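Local coordinates for 3-oxosteroid 1-dehydrogenase (Sterolibacterium denitrificans, PDB 7P18), which probably catalyses the FAD-dependent 1,2-dehydrogenation of 3-oxosteroids to 3-oxo-Delta(1)-steroids, passing the electrons on to an acceptor, at residues G248-R253 with T257-A262; A306-G311 with G500-D505. All blocks are in the same frame, centred on the assembly; numbering follows the deposited sequence.

Contact 1 of 2, residues G248-R253 with T257-A262; sequences GIVVKR and TLQLTA
Gly248 faces Thr261 in a non-hydrogen-bonded antiparallel pair, its CA making a CA-H...O contact of 3.1 Å with Leu260 O. At Ile249 the pairing becomes hydrogen-bonded: its N donates to Leu260 O, and Leu260 N returns a straighter bond to Ile249 O (2.9 Å, N-H...O 166°). The CG1 branch of Ile249 sits between its backbone N and carbonyl carbon (chi1 64°), from where it reaches Leu260 CB on the same face. Val250 turns to the other face, spreading its methyls over two neighbours: CG1 meets Thr257 CB at 3.9 Å, CG2 meets Gln259 NE2 at 3.8 Å. Val251 forms the same two-way pair of backbone hydrogen bonds with Leu258, and its CG2 lies 3.8 Å from Leu260 CD1, the two side chains running at about a right angle. The Arg253 side chain lies beside that of Leu258, pointing the same way, with CG 4.0 Å from Leu258 CD2, and its guanidinium group goes on to a cation-pi contact with Trp228. Four backbone bonds thus fix the register of this beta hairpin. Ile249, Val251, Leu258 and Leu260 make one face hydrocarbon, with Ile249 touching the FAD-binding Phe233, whereas the other is mixed, Val250 packing among Thr257 and Gln259.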
loop_
_atom_site.group_PDB
_atom_site.type_symbol
_atom_site.label_atom_id
_atom_site.label_comp_id
_atom_site.label_asym_id
_atom_site.label_seq_id
_atom_site.Cartn_x
_atom_site.Cartn_y
_atom_site.Cartn_z
ATOM N N GLY A 248 16.656 5.633 24.601
ATOM C CA GLY A 248 16.914 4.287 24.078
ATOM C C GLY A 248 15.669 3.426 24.012
ATOM O O GLY A 248 14.559 3.935 24.207
ATOM N N ILE A 249 15.868 2.129 23.781
ATOM C CA ILE A 249 14.765 1.139 23.741
ATOM C C ILE A 249 15.210 -0.129 24.468
ATOM O O ILE A 249 16.408 -0.379 24.533
ATOM C CB ILE A 249 14.372 0.819 22.288
ATOM C CG1 ILE A 249 15.500 0.146 21.506
ATOM C CG2 ILE A 249 13.878 2.081 21.595
ATOM C CD1 ILE A 249 15.104 -0.385 20.136
ATOM N N VAL A 250 14.235 -0.914 24.898
ATOM C CA VAL A 250 14.424 -2.354 25.255
ATOM C C VAL A 250 13.942 -3.202 24.077
ATOM O O VAL A 250 12.789 -2.998 23.628
ATOM C CB VAL A 250 13.632 -2.715 26.519
ATOM C CG1 VAL A 250 13.909 -4.161 26.927
ATOM C CG2 VAL A 250 13.912 -1.728 27.661
ATOM N N VAL A 251 14.778 -4.130 23.630
ATOM C CA VAL A 251 14.403 -5.193 22.665
ATOM C C VAL A 251 14.533 -6.571 23.331
ATOM O O VAL A 251 15.099 -6.684 24.440
ATOM C CB VAL A 251 15.254 -5.129 21.392
ATOM C CG1 VAL A 251 15.052 -3.788 20.685
ATOM C CG2 VAL A 251 16.739 -5.410 21.673
ATOM N N LYS A 252 13.978 -7.569 22.663
ATOM C CA LYS A 252 14.159 -9.015 22.962
ATOM C C LYS A 252 15.065 -9.571 21.868
ATOM O O LYS A 252 14.649 -9.603 20.720
ATOM C CB LYS A 252 12.790 -9.684 23.051
ATOM C CG LYS A 252 12.782 -11.067 23.675
ATOM C CD LYS A 252 11.430 -11.766 23.580
ATOM C CE LYS A 252 11.551 -13.233 23.211
ATOM N NZ LYS A 252 10.475 -14.025 23.847
ATOM N N ARG A 253 16.311 -9.898 22.211
ATOM C CA ARG A 253 17.399 -10.250 21.261
ATOM C C ARG A 253 17.987 -11.589 21.703
ATOM O O ARG A 253 18.404 -11.676 22.872
ATOM C CB ARG A 253 18.443 -9.131 21.274
ATOM C CG ARG A 253 19.779 -9.465 20.634
ATOM C CD ARG A 253 19.698 -9.617 19.148
ATOM N NE ARG A 253 20.962 -9.331 18.504
ATOM C CZ ARG A 253 21.196 -9.518 17.213
ATOM N NH1 ARG A 253 20.238 -9.987 16.435
ATOM N NH2 ARG A 253 22.390 -9.262 16.702
ATOM N N THR A 257 15.737 -9.807 27.209
ATOM C CA THR A 257 15.712 -8.322 27.128
ATOM C C THR A 257 17.135 -7.784 27.043
ATOM O O THR A 257 18.061 -8.330 27.666
ATOM C CB THR A 257 14.894 -7.694 28.251
ATOM O OG1 THR A 257 15.548 -8.080 29.445
ATOM C CG2 THR A 257 13.446 -8.137 28.228
ATOM N N LEU A 258 17.293 -6.734 26.238
ATOM C CA LEU A 258 18.574 -6.033 26.004
ATOM C C LEU A 258 18.284 -4.533 25.929
ATOM O O LEU A 258 17.310 -4.138 25.196
ATOM C CB LEU A 258 19.204 -6.569 24.721
ATOM C CG LEU A 258 20.506 -5.895 24.304
ATOM C CD1 LEU A 258 21.576 -6.051 25.381
ATOM C CD2 LEU A 258 20.987 -6.455 22.984
ATOM N N GLN A 259 19.031 -3.738 26.697
ATOM C CA GLN A 259 18.866 -2.262 26.772
ATOM C C GLN A 259 19.778 -1.649 25.734
ATOM O O GLN A 259 20.948 -1.948 25.754
ATOM C CB GLN A 259 19.178 -1.676 28.154
ATOM C CG GLN A 259 18.309 -2.267 29.250
ATOM C CD GLN A 259 17.754 -1.203 30.163
ATOM O OE1 GLN A 259 18.449 -0.260 30.550
ATOM N NE2 GLN A 259 16.474 -1.331 30.483
ATOM N N LEU A 260 19.228 -0.823 24.835
ATOM C CA LEU A 260 19.999 -0.160 23.764
ATOM C C LEU A 260 19.915 1.348 23.969
ATOM O O LEU A 260 18.825 1.835 24.242
ATOM C CB LEU A 260 19.400 -0.569 22.412
ATOM C CG LEU A 260 19.478 -2.057 22.072
ATOM C CD1 LEU A 260 18.836 -2.327 20.724
ATOM C CD2 LEU A 260 20.923 -2.530 22.031
ATOM N N THR A 261 21.032 2.054 23.846
ATOM C CA THR A 261 21.069 3.520 24.046
ATOM C C THR A 261 21.114 4.208 22.687
ATOM O O THR A 261 21.933 3.793 21.847
ATOM C CB THR A 261 22.258 3.927 24.935
ATOM O OG1 THR A 261 22.022 3.336 26.215
ATOM C CG2 THR A 261 22.392 5.421 25.105
ATOM N N ALA A 262 20.283 5.240 22.525
ATOM C CA ALA A 262 20.301 6.142 21.352
ATOM C C ALA A 262 20.735 7.522 21.838
ATOM O O ALA A 262 19.954 8.144 22.543
ATOM C CB ALA A 262 18.928 6.204 20.699
#

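Contact 2 of 2, residues A306-G311 with G500-D505; sequences AAMDIG and GGLLTD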
loop_
_atom_site.group_PDB
_atom_site.type_symbol
_atom_site.label_atom_id
_atom_site.label_comp_id
_atom_site.label_asym_id
_atom_site.label_seq_id
_atom_site.Cartn_x
_atom_site.Cartn_y
_atom_site.Cartn_z
ATOM N N ALA A 306 3.477 1.726 23.456
ATOM C CA ALA A 306 4.647 2.109 24.287
ATOM C C ALA A 306 4.801 3.627 24.319
ATOM O O ALA A 306 5.074 4.197 25.404
ATOM C CB ALA A 306 5.867 1.434 23.752
ATOM N N ALA A 307 4.595 4.296 23.179
ATOM C CA ALA A 307 4.706 5.775 23.088
ATOM C C ALA A 307 3.532 6.447 23.797
ATOM O O ALA A 307 3.736 7.461 24.515
ATOM C CB ALA A 307 4.809 6.187 21.621
ATOM N N MET A 308 2.312 5.927 23.638
ATOM C CA MET A 308 1.117 6.521 24.274
ATOM C C MET A 308 1.270 6.361 25.800
ATOM O O MET A 308 0.866 7.284 26.509
ATOM C CB MET A 308 -0.168 5.877 23.750
ATOM C CG MET A 308 -0.377 6.217 22.283
ATOM S SD MET A 308 -1.914 5.568 21.616
ATOM C CE MET A 308 -3.142 6.598 22.409
ATOM N N ASP A 309 1.919 5.287 26.241
ATOM C CA ASP A 309 2.209 5.035 27.674
ATOM C C ASP A 309 3.042 6.196 28.240
ATOM O O ASP A 309 2.847 6.490 29.417
ATOM C CB ASP A 309 2.964 3.724 27.873
ATOM C CG ASP A 309 2.137 2.461 27.770
ATOM O OD1 ASP A 309 0.883 2.565 27.786
ATOM O OD2 ASP A 309 2.781 1.371 27.675
ATOM N N ILE A 310 3.927 6.839 27.453
ATOM C CA ILE A 310 4.741 7.994 27.959
ATOM C C ILE A 310 4.153 9.354 27.559
ATOM O O ILE A 310 4.881 10.341 27.709
ATOM C CB ILE A 310 6.222 7.874 27.553
ATOM C CG1 ILE A 310 6.444 8.019 26.049
ATOM C CG2 ILE A 310 6.828 6.592 28.090
ATOM C CD1 ILE A 310 7.883 8.258 25.656
ATOM N N GLY A 311 2.896 9.434 27.105
ATOM C CA GLY A 311 2.207 10.724 26.874
ATOM C C GLY A 311 2.102 11.141 25.398
ATOM O O GLY A 311 1.532 12.213 25.140
ATOM N N GLY A 500 -4.034 5.876 11.085
ATOM C CA GLY A 500 -3.856 6.750 12.248
ATOM C C GLY A 500 -2.659 6.305 13.033
ATOM O O GLY A 500 -2.151 5.254 12.753
ATOM N N GLY A 501 -2.219 7.104 13.998
ATOM C CA GLY A 501 -1.051 6.757 14.801
ATOM C C GLY A 501 -0.562 7.941 15.585
ATOM O O GLY A 501 -1.336 8.891 15.795
ATOM N N LEU A 502 0.686 7.868 15.987
ATOM C CA LEU A 502 1.315 8.913 16.822
ATOM C C LEU A 502 1.323 10.231 16.045
ATOM O O LEU A 502 1.699 10.248 14.874
ATOM C CB LEU A 502 2.727 8.469 17.184
ATOM C CG LEU A 502 2.848 7.146 17.935
ATOM C CD1 LEU A 502 4.280 6.897 18.321
ATOM C CD2 LEU A 502 1.952 7.124 19.157
ATOM N N LEU A 503 0.883 11.300 16.696
ATOM C CA LEU A 503 0.902 12.655 16.108
ATOM C C LEU A 503 2.352 13.109 16.043
ATOM O O LEU A 503 3.109 12.949 17.041
ATOM C CB LEU A 503 0.042 13.604 16.941
ATOM C CG LEU A 503 -0.028 15.022 16.392
ATOM C CD1 LEU A 503 -0.660 15.049 15.015
ATOM C CD2 LEU A 503 -0.776 15.915 17.367
ATOM N N THR A 504 2.766 13.626 14.898
ATOM C CA THR A 504 4.098 14.199 14.700
ATOM C C THR A 504 3.985 15.631 14.169
ATOM O O THR A 504 2.899 16.032 13.672
ATOM C CB THR A 504 4.950 13.356 13.731
ATOM O OG1 THR A 504 4.311 13.290 12.438
ATOM C CG2 THR A 504 5.150 11.967 14.298
ATOM N N ASP A 505 5.111 16.323 14.197
ATOM C CA ASP A 505 5.306 17.658 13.589
ATOM C C ASP A 505 5.980 17.462 12.237
ATOM O O ASP A 505 6.149 16.307 11.779
ATOM C CB ASP A 505 6.067 18.608 14.517
ATOM C CG ASP A 505 7.529 18.273 14.736
ATOM O OD1 ASP A 505 8.067 17.404 13.998
ATOM O OD2 ASP A 505 8.151 18.910 15.641
#
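Leu502 reaches across to Ala307 and Met308 with the end of its side chain alone. Its CB leaves the strand without heading for the helix and has neither residue within contact distance. The first torsion then sets CG anti to the carbonyl carbon (chi1 -58°), and at CG the chain forks toward helix 302-309. One methyl, CD1, presses on Ala307 CB at 3.4 Å, closer than two carbons normally settle. The other, CD2, bridges two helix residues, lying 3.9 Å from Ala307 CB and 4.0 Å from Met308 CG; the Met308 and Leu502 side chains cross at a slant. Ala307, whose CB points at the strand, thus receives both methyls. No hydrogen bond joins the two segments, so dispersion and the burial of hydrocarbon make up the contact. Leu502 also touches Cys523 of strand 521-523, at the edge of the parallel sheet. After Met308 the helix ends in a Schellman motif: Gly311, with positive phi, is the C-prime residue, Gly311 N bonding to Met308 O and Ala312 N to Ala307 O. The arrangement is a helix C terminus packed on Leu502 of strand 486-502, within the FAD-binding fold of this oxidoreductase family.

How the contacts relate
From the N terminus, the chain first makes the hairpin of contact 1, where strand 245-253 turns back into strand 256-262 and only three residues separate the paired segments. It continues through strand 265-268 of the parallel sheet to helix 302-309, which opens contact 2; that loop closes at residues 500-505, and 188 residues lie between its two segments. The two contacts therefore follow in series, neither nesting nor crossing. One is local, the other joins distant parts of the sequence. Their centres lie about 19 Å apart, yet Phe233 borders both, through Ile249 and Ala306. Contact 1 pairs neighbouring strands of the mixed sheet; contact 2 joins helix 302-309 to the antiparallel sheet that holds strand 486-502.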